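Local coordinates for protein poly A polymerase (Aquifex aeolicus, PDB 4WBY) that adds the terminal adenosine to tRNAs ending in CC, using ATP and magnesium, to complete their 3' CCA end, at residues 146-160 against 178-192. Residues are numbered along the deposited sequence; the frame is centred on the assembly and turned at random. Where two conformers were deposited one is given.
With GOL (glycerol), chain G.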
loop_
_atom_site.group_PDB
_atom_site.type_symbol
_atom_site.label_atom_id
_atom_site.label_comp_id
_atom_site.label_asym_id
_atom_site.label_seq_id
_atom_site.Cartn_x
_atom_site.Cartn_y
_atom_site.Cartn_z
ATOM N N ASP A 146 9.632 -21.181 4.468
ATOM C CA ASP A 146 8.289 -20.617 4.372
ATOM C C ASP A 146 8.067 -19.862 3.052
ATOM O O ASP A 146 6.942 -19.809 2.558
ATOM C CB ASP A 146 7.994 -19.731 5.581
ATOM C CG ASP A 146 7.725 -20.546 6.837
ATOM O OD1 ASP A 146 7.414 -21.754 6.722
ATOM O OD2 ASP A 146 7.818 -19.986 7.938
ATOM N N LEU A 147 9.122 -19.317 2.453
ATOM C CA LEU A 147 8.997 -18.836 1.074
ATOM C C LEU A 147 8.665 -19.996 0.147
ATOM O O LEU A 147 7.731 -19.918 -0.657
ATOM C CB LEU A 147 10.271 -18.150 0.585
ATOM C CG LEU A 147 10.546 -16.723 1.054
ATOM C CD1 LEU A 147 11.898 -16.253 0.540
ATOM C CD2 LEU A 147 9.458 -15.743 0.632
ATOM N N LYS A 148 9.442 -21.069 0.255
ATOM C CA LYS A 148 9.230 -22.261 -0.558
ATOM C C LYS A 148 7.788 -22.748 -0.471
ATOM O O LYS A 148 7.155 -23.062 -1.488
ATOM C CB LYS A 148 10.174 -23.376 -0.109
ATOM C CG LYS A 148 10.023 -24.666 -0.908
ATOM C CD LYS A 148 11.027 -25.715 -0.453
ATOM C CE LYS A 148 10.921 -26.986 -1.280
ATOM N NZ LYS A 148 12.025 -27.948 -0.978
ATOM N N ASP A 149 7.271 -22.790 0.754
ATOM C CA ASP A 149 5.959 -23.355 1.013
ATOM C C ASP A 149 4.829 -22.333 0.919
ATOM O O ASP A 149 3.662 -22.687 1.083
ATOM C CB ASP A 149 5.960 -24.017 2.389
ATOM C CG ASP A 149 6.842 -25.262 2.437
ATOM O OD1 ASP A 149 7.108 -25.862 1.370
ATOM O OD2 ASP A 149 7.267 -25.647 3.542
ATOM N N LYS A 150 5.182 -21.078 0.631
ATOM C CA LYS A 150 4.212 -19.981 0.479
ATOM C C LYS A 150 3.370 -19.798 1.742
ATOM O O LYS A 150 2.129 -19.776 1.707
ATOM C CB LYS A 150 3.322 -20.222 -0.739
ATOM C CG LYS A 150 4.115 -20.296 -2.033
ATOM C CD LYS A 150 3.171 -20.532 -3.192
ATOM C CE LYS A 150 3.866 -20.388 -4.516
ATOM N NZ LYS A 150 2.929 -20.499 -5.674
ATOM N N VAL A 151 4.070 -19.617 2.858
ATOM C CA VAL A 151 3.451 -19.555 4.171
ATOM C C VAL A 151 3.801 -18.272 4.923
ATOM O O VAL A 151 4.971 -17.885 5.012
ATOM C CB VAL A 151 3.882 -20.777 5.032
ATOM C CG1 VAL A 151 3.505 -20.572 6.492
ATOM C CG2 VAL A 151 3.258 -22.060 4.469
ATOM N N ILE A 152 2.771 -17.619 5.458
ATOM C CA ILE A 152 2.928 -16.540 6.434
ATOM C C ILE A 152 2.866 -17.137 7.844
ATOM O O ILE A 152 1.850 -17.704 8.248
ATOM C CB ILE A 152 1.842 -15.452 6.272
ATOM C CG1 ILE A 152 1.890 -14.836 4.866
ATOM C CG2 ILE A 152 1.981 -14.374 7.340
ATOM C CD1 ILE A 152 3.211 -14.172 4.494
ATOM N N ARG A 153 3.955 -16.992 8.590
ATOM C CA ARG A 153 4.118 -17.611 9.898
ATOM C C ARG A 153 4.708 -16.614 10.878
ATOM O O ARG A 153 5.738 -16.000 10.582
ATOM C CB ARG A 153 5.047 -18.827 9.791
ATOM C CG ARG A 153 5.121 -19.656 11.051
ATOM C CD ARG A 153 6.246 -20.672 11.002
ATOM N NE ARG A 153 6.180 -21.493 9.797
ATOM C CZ ARG A 153 5.439 -22.585 9.660
ATOM N NH1 ARG A 153 4.684 -23.024 10.668
ATOM N NH2 ARG A 153 5.455 -23.237 8.503
ATOM N N VAL A 154 4.084 -16.452 12.046
ATOM C CA VAL A 154 4.675 -15.602 13.078
ATOM C C VAL A 154 5.929 -16.253 13.690
ATOM O O VAL A 154 6.144 -17.465 13.576
ATOM C CB VAL A 154 3.660 -15.261 14.202
ATOM C CG1 VAL A 154 2.541 -14.372 13.655
ATOM C CG2 VAL A 154 3.121 -16.532 14.869
ATOM N N LEU A 155 6.741 -15.436 14.349
ATOM C CA LEU A 155 8.011 -15.886 14.922
ATOM C C LEU A 155 7.868 -16.557 16.282
ATOM O O LEU A 155 8.761 -17.300 16.714
ATOM C CB LEU A 155 8.981 -14.705 15.042
ATOM C CG LEU A 155 9.194 -13.849 13.787
ATOM C CD1 LEU A 155 10.362 -12.901 13.971
ATOM C CD2 LEU A 155 9.412 -14.703 12.569
ATOM N N HIS A 156 6.767 -16.253 16.963
ATOM C CA HIS A 156 6.489 -16.781 18.292
ATOM C C HIS A 156 4.984 -16.752 18.491
ATOM O O HIS A 156 4.308 -15.887 17.934
ATOM C CB HIS A 156 7.184 -15.908 19.350
ATOM C CG HIS A 156 6.987 -16.371 20.765
ATOM N ND1 HIS A 156 5.793 -16.230 21.442
ATOM C CD2 HIS A 156 7.840 -16.971 21.628
ATOM C CE1 HIS A 156 5.919 -16.729 22.660
ATOM N NE2 HIS A 156 7.150 -17.189 22.796
ATOM N N PRO A 157 4.445 -17.701 19.266
ATOM C CA PRO A 157 2.983 -17.813 19.341
ATOM C C PRO A 157 2.254 -16.635 19.978
ATOM O O PRO A 157 1.059 -16.525 19.742
ATOM C CB PRO A 157 2.764 -19.086 20.178
ATOM C CG PRO A 157 4.083 -19.392 20.788
ATOM C CD PRO A 157 5.121 -18.866 19.859
ATOM N N VAL A 158 2.907 -15.769 20.751
ATOM C CA VAL A 158 2.135 -14.657 21.319
ATOM C C VAL A 158 2.187 -13.406 20.430
ATOM O O VAL A 158 1.745 -12.331 20.832
ATOM C CB VAL A 158 2.580 -14.300 22.760
ATOM C CG1 VAL A 158 2.493 -15.530 23.677
ATOM C CG2 VAL A 158 3.952 -13.656 22.793
ATOM N N SER A 159 2.672 -13.562 19.198
ATOM C CA SER A 159 2.892 -12.426 18.303
ATOM C C SER A 159 1.683 -11.495 18.106
ATOM O O SER A 159 1.831 -10.267 18.109
ATOM C CB SER A 159 3.359 -12.947 16.945
ATOM O OG SER A 159 3.671 -11.883 16.066
ATOM N N PHE A 160 0.491 -12.060 17.923
ATOM C CA PHE A 160 -0.681 -11.221 17.689
ATOM C C PHE A 160 -1.215 -10.593 18.985
ATOM O O PHE A 160 -1.885 -9.573 18.936
ATOM C CB PHE A 160 -1.803 -12.011 17.011
ATOM C CG PHE A 160 -1.454 -12.520 15.637
ATOM C CD1 PHE A 160 -1.061 -11.644 14.630
ATOM C CD2 PHE A 160 -1.549 -13.870 15.343
ATOM C CE1 PHE A 160 -0.742 -12.117 13.350
ATOM C CE2 PHE A 160 -1.234 -14.349 14.081
ATOM C CZ PHE A 160 -0.838 -13.467 13.073
ATOM N N ASN A 178 0.131 -14.073 -2.475
ATOM C CA ASN A 178 -0.686 -15.284 -2.648
ATOM C C ASN A 178 -0.123 -16.412 -1.786
ATOM O O ASN A 178 0.076 -17.543 -2.251
ATOM C CB ASN A 178 -0.768 -15.710 -4.120
ATOM C CG ASN A 178 -1.853 -16.742 -4.372
ATOM O OD1 ASN A 178 -2.826 -16.832 -3.623
ATOM N ND2 ASN A 178 -1.675 -17.544 -5.416
ATOM N N PHE A 179 0.141 -16.077 -0.526
ATOM C CA PHE A 179 0.574 -17.047 0.480
ATOM C C PHE A 179 -0.610 -17.378 1.392
ATOM O O PHE A 179 -1.584 -16.617 1.472
ATOM C CB PHE A 179 1.724 -16.514 1.351
ATOM C CG PHE A 179 3.101 -16.560 0.714
ATOM C CD1 PHE A 179 3.282 -16.713 -0.653
ATOM C CD2 PHE A 179 4.231 -16.455 1.526
ATOM C CE1 PHE A 179 4.577 -16.743 -1.199
ATOM C CE2 PHE A 179 5.521 -16.496 0.995
ATOM C CZ PHE A 179 5.689 -16.634 -0.374
ATOM N N LYS A 180 -0.490 -18.486 2.118
ATOM C CA LYS A 180 -1.461 -18.856 3.136
ATOM C C LYS A 180 -0.873 -18.659 4.525
ATOM O O LYS A 180 0.337 -18.725 4.702
ATOM C CB LYS A 180 -1.892 -20.309 2.954
ATOM C CG LYS A 180 -2.700 -20.553 1.683
ATOM C CD LYS A 180 -3.226 -21.979 1.614
ATOM C CE LYS A 180 -4.149 -22.294 2.787
ATOM N NZ LYS A 180 -5.296 -21.345 2.874
ATOM N N LEU A 181 -1.723 -18.414 5.514
ATOM C CA LEU A 181 -1.277 -18.478 6.899
ATOM C C LEU A 181 -0.895 -19.907 7.270
ATOM O O LEU A 181 -1.554 -20.864 6.843
ATOM C CB LEU A 181 -2.368 -17.970 7.847
ATOM C CG LEU A 181 -2.926 -16.575 7.577
ATOM C CD1 LEU A 181 -4.056 -16.297 8.553
ATOM C CD2 LEU A 181 -1.811 -15.568 7.713
ATOM N N SER A 182 0.147 -20.062 8.083
ATOM C CA SER A 182 0.438 -21.382 8.641
ATOM C C SER A 182 -0.760 -21.821 9.486
ATOM O O SER A 182 -1.540 -20.989 9.943
ATOM C CB SER A 182 1.732 -21.378 9.474
ATOM O OG SER A 182 1.493 -21.238 10.865
ATOM N N ARG A 183 -0.904 -23.125 9.695
ATOM C CA ARG A 183 -2.045 -23.626 10.450
ATOM C C ARG A 183 -2.116 -23.013 11.845
ATOM O O ARG A 183 -3.175 -22.534 12.256
ATOM C CB ARG A 183 -1.994 -25.151 10.532
ATOM C CG ARG A 183 -2.156 -25.811 9.179
ATOM C CD ARG A 183 -1.961 -27.319 9.262
ATOM N NE ARG A 183 -1.653 -27.896 7.957
ATOM C CZ ARG A 183 -0.430 -28.236 7.564
ATOM N NH1 ARG A 183 0.600 -28.065 8.383
ATOM N NH2 ARG A 183 -0.236 -28.754 6.358
ATOM N N SER A 184 -0.999 -22.996 12.570
ATOM C CA SER A 184 -1.033 -22.419 13.912
ATOM C C SER A 184 -1.167 -20.897 13.860
ATOM O O SER A 184 -1.855 -20.311 14.689
ATOM C CB SER A 184 0.203 -22.806 14.722
ATOM O OG SER A 184 1.388 -22.355 14.104
ATOM N N THR A 185 -0.514 -20.259 12.895
ATOM C CA THR A 185 -0.639 -18.806 12.753
ATOM C C THR A 185 -2.098 -18.413 12.500
ATOM O O THR A 185 -2.584 -17.424 13.058
ATOM C CB THR A 185 0.276 -18.282 11.630
ATOM O OG1 THR A 185 1.639 -18.437 12.043
ATOM C CG2 THR A 185 0.027 -16.800 11.332
ATOM N N GLU A 186 -2.796 -19.189 11.675
ATOM C CA GLU A 186 -4.216 -18.936 11.443
ATOM C C GLU A 186 -5.035 -19.067 12.731
ATOM O O GLU A 186 -5.910 -18.240 13.002
ATOM C CB GLU A 186 -4.777 -19.883 10.379
ATOM C CG GLU A 186 -6.232 -19.552 10.017
ATOM C CD GLU A 186 -6.828 -20.500 9.006
ATOM O OE1 GLU A 186 -6.598 -21.719 9.128
ATOM O OE2 GLU A 186 -7.536 -20.027 8.091
ATOM N N LYS A 187 -4.767 -20.105 13.517
ATOM C CA LYS A 187 -5.469 -20.273 14.790
ATOM C C LYS A 187 -5.226 -19.074 15.687
ATOM O O LYS A 187 -6.146 -18.565 16.336
ATOM C CB LYS A 187 -5.021 -21.543 15.511
ATOM C CG LYS A 187 -5.446 -22.818 14.855
ATOM C CD LYS A 187 -4.935 -24.013 15.638
ATOM C CE LYS A 187 -5.183 -25.293 14.858
ATOM N NZ LYS A 187 -4.600 -26.480 15.536
ATOM N N LEU A 188 -3.971 -18.643 15.749
ATOM C CA LEU A 188 -3.611 -17.523 16.611
ATOM C C LEU A 188 -4.289 -16.241 16.155
ATOM O O LEU A 188 -4.731 -15.443 16.975
ATOM C CB LEU A 188 -2.095 -17.336 16.636
ATOM C CG LEU A 188 -1.327 -18.468 17.319
ATOM C CD1 LEU A 188 0.160 -18.375 16.988
ATOM C CD2 LEU A 188 -1.558 -18.427 18.824
ATOM N N LEU A 189 -4.361 -16.038 14.843
ATOM C CA LEU A 189 -4.972 -14.831 14.306
ATOM C C LEU A 189 -6.466 -14.815 14.617
ATOM O O LEU A 189 -6.999 -13.812 15.089
ATOM C CB LEU A 189 -4.713 -14.724 12.800
ATOM C CG LEU A 189 -5.149 -13.430 12.101
ATOM C CD1 LEU A 189 -4.218 -13.107 10.916
ATOM C CD2 LEU A 189 -6.598 -13.506 11.630
ATOM N N LYS A 190 -7.138 -15.934 14.374
ATOM C CA LYS A 190 -8.571 -16.014 14.642
ATOM C C LYS A 190 -8.853 -15.828 16.131
ATOM O O LYS A 190 -9.821 -15.163 16.507
ATOM C CB LYS A 190 -9.141 -17.355 14.161
ATOM C CG LYS A 190 -9.138 -17.498 12.638
ATOM C CD LYS A 190 -9.542 -18.901 12.205
ATOM C CE LYS A 190 -10.987 -19.189 12.489
ATOM N NZ LYS A 190 -11.382 -20.462 11.828
ATOM N N GLN A 191 -8.010 -16.411 16.977
ATOM C CA GLN A 191 -8.192 -16.291 18.417
ATOM C C GLN A 191 -7.985 -14.857 18.883
ATOM O O GLN A 191 -8.737 -14.367 19.731
ATOM C CB GLN A 191 -7.251 -17.246 19.158
ATOM C CG GLN A 191 -7.733 -18.692 19.047
ATOM C CD GLN A 191 -6.844 -19.700 19.742
ATOM O OE1 GLN A 191 -5.801 -19.357 20.299
ATOM N NE2 GLN A 191 -7.264 -20.964 19.715
ATOM N N ALA A 192 -6.996 -14.167 18.316
ATOM C CA ALA A 192 -6.762 -12.774 18.710
ATOM C C ALA A 192 -7.954 -11.906 18.322
ATOM O O ALA A 192 -8.360 -11.038 19.087
ATOM C CB ALA A 192 -5.483 -12.231 18.086
HETATM C C1 GOL G . 1.424 -25.034 9.116
HETATM O O1 GOL G . 2.555 -25.337 8.331
HETATM C C2 GOL G . 1.868 -25.389 10.529
HETATM O O2 GOL G . 3.258 -25.563 10.437
HETATM C C3 GOL G . 1.631 -24.284 11.548
HETATM O O3 GOL G . 2.321 -24.707 12.704
#
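V151 and I152 pair in parallel with K180 and L181 through three backbone hydrogen bonds, K180 N to K150 O, I152 N to K180 O and S182 N to I152 O, all 2.8 to 2.9 Å long. Just ahead of this short sheet, the F179 ring lies flat against the Schellman motif at K150, after helix 143-149: CA of K150 stands 3.4 Å from the ring centroid, 4° off the normal, a CH-pi contact over the middle of the face. CD1 of I152 reaches CD2 of F179 at 3.9 Å, and F173 of helix 165-177 packs on I152 too. T185, in the first turn of helix 183-194, prolongs the pairing with its side chain: its OG1 accepts from V154 N at 3.1 Å, while T185 N donates to OG of the N-cap S182. The R153 chain leaves CA with CG anti to the backbone N and bends at chi3 (-53°), which turns NE to OD2 and NH2 to OD1 of D146 in a side-on salt bridge; OD2 also hydrogen-bonds to OG1 of T121. CB of S182 lies over one face of the guanidinium, toward its rim, and NH1 donates at its edge to O2 of a glycerol, probably from the crystallisation liquor. Farther along, the F160 ring is a knob in a hole formed by T185, L188, L189 and A192, with CE2 of F160 3.7 Å from CB of L189. I167 touches both F160 and A192. Two parallel strands joined through helices 159-162 and 165-177 form a beta-alpha-beta crossover, whose helix 165-177 carries ATP-binding residues, I167 among them.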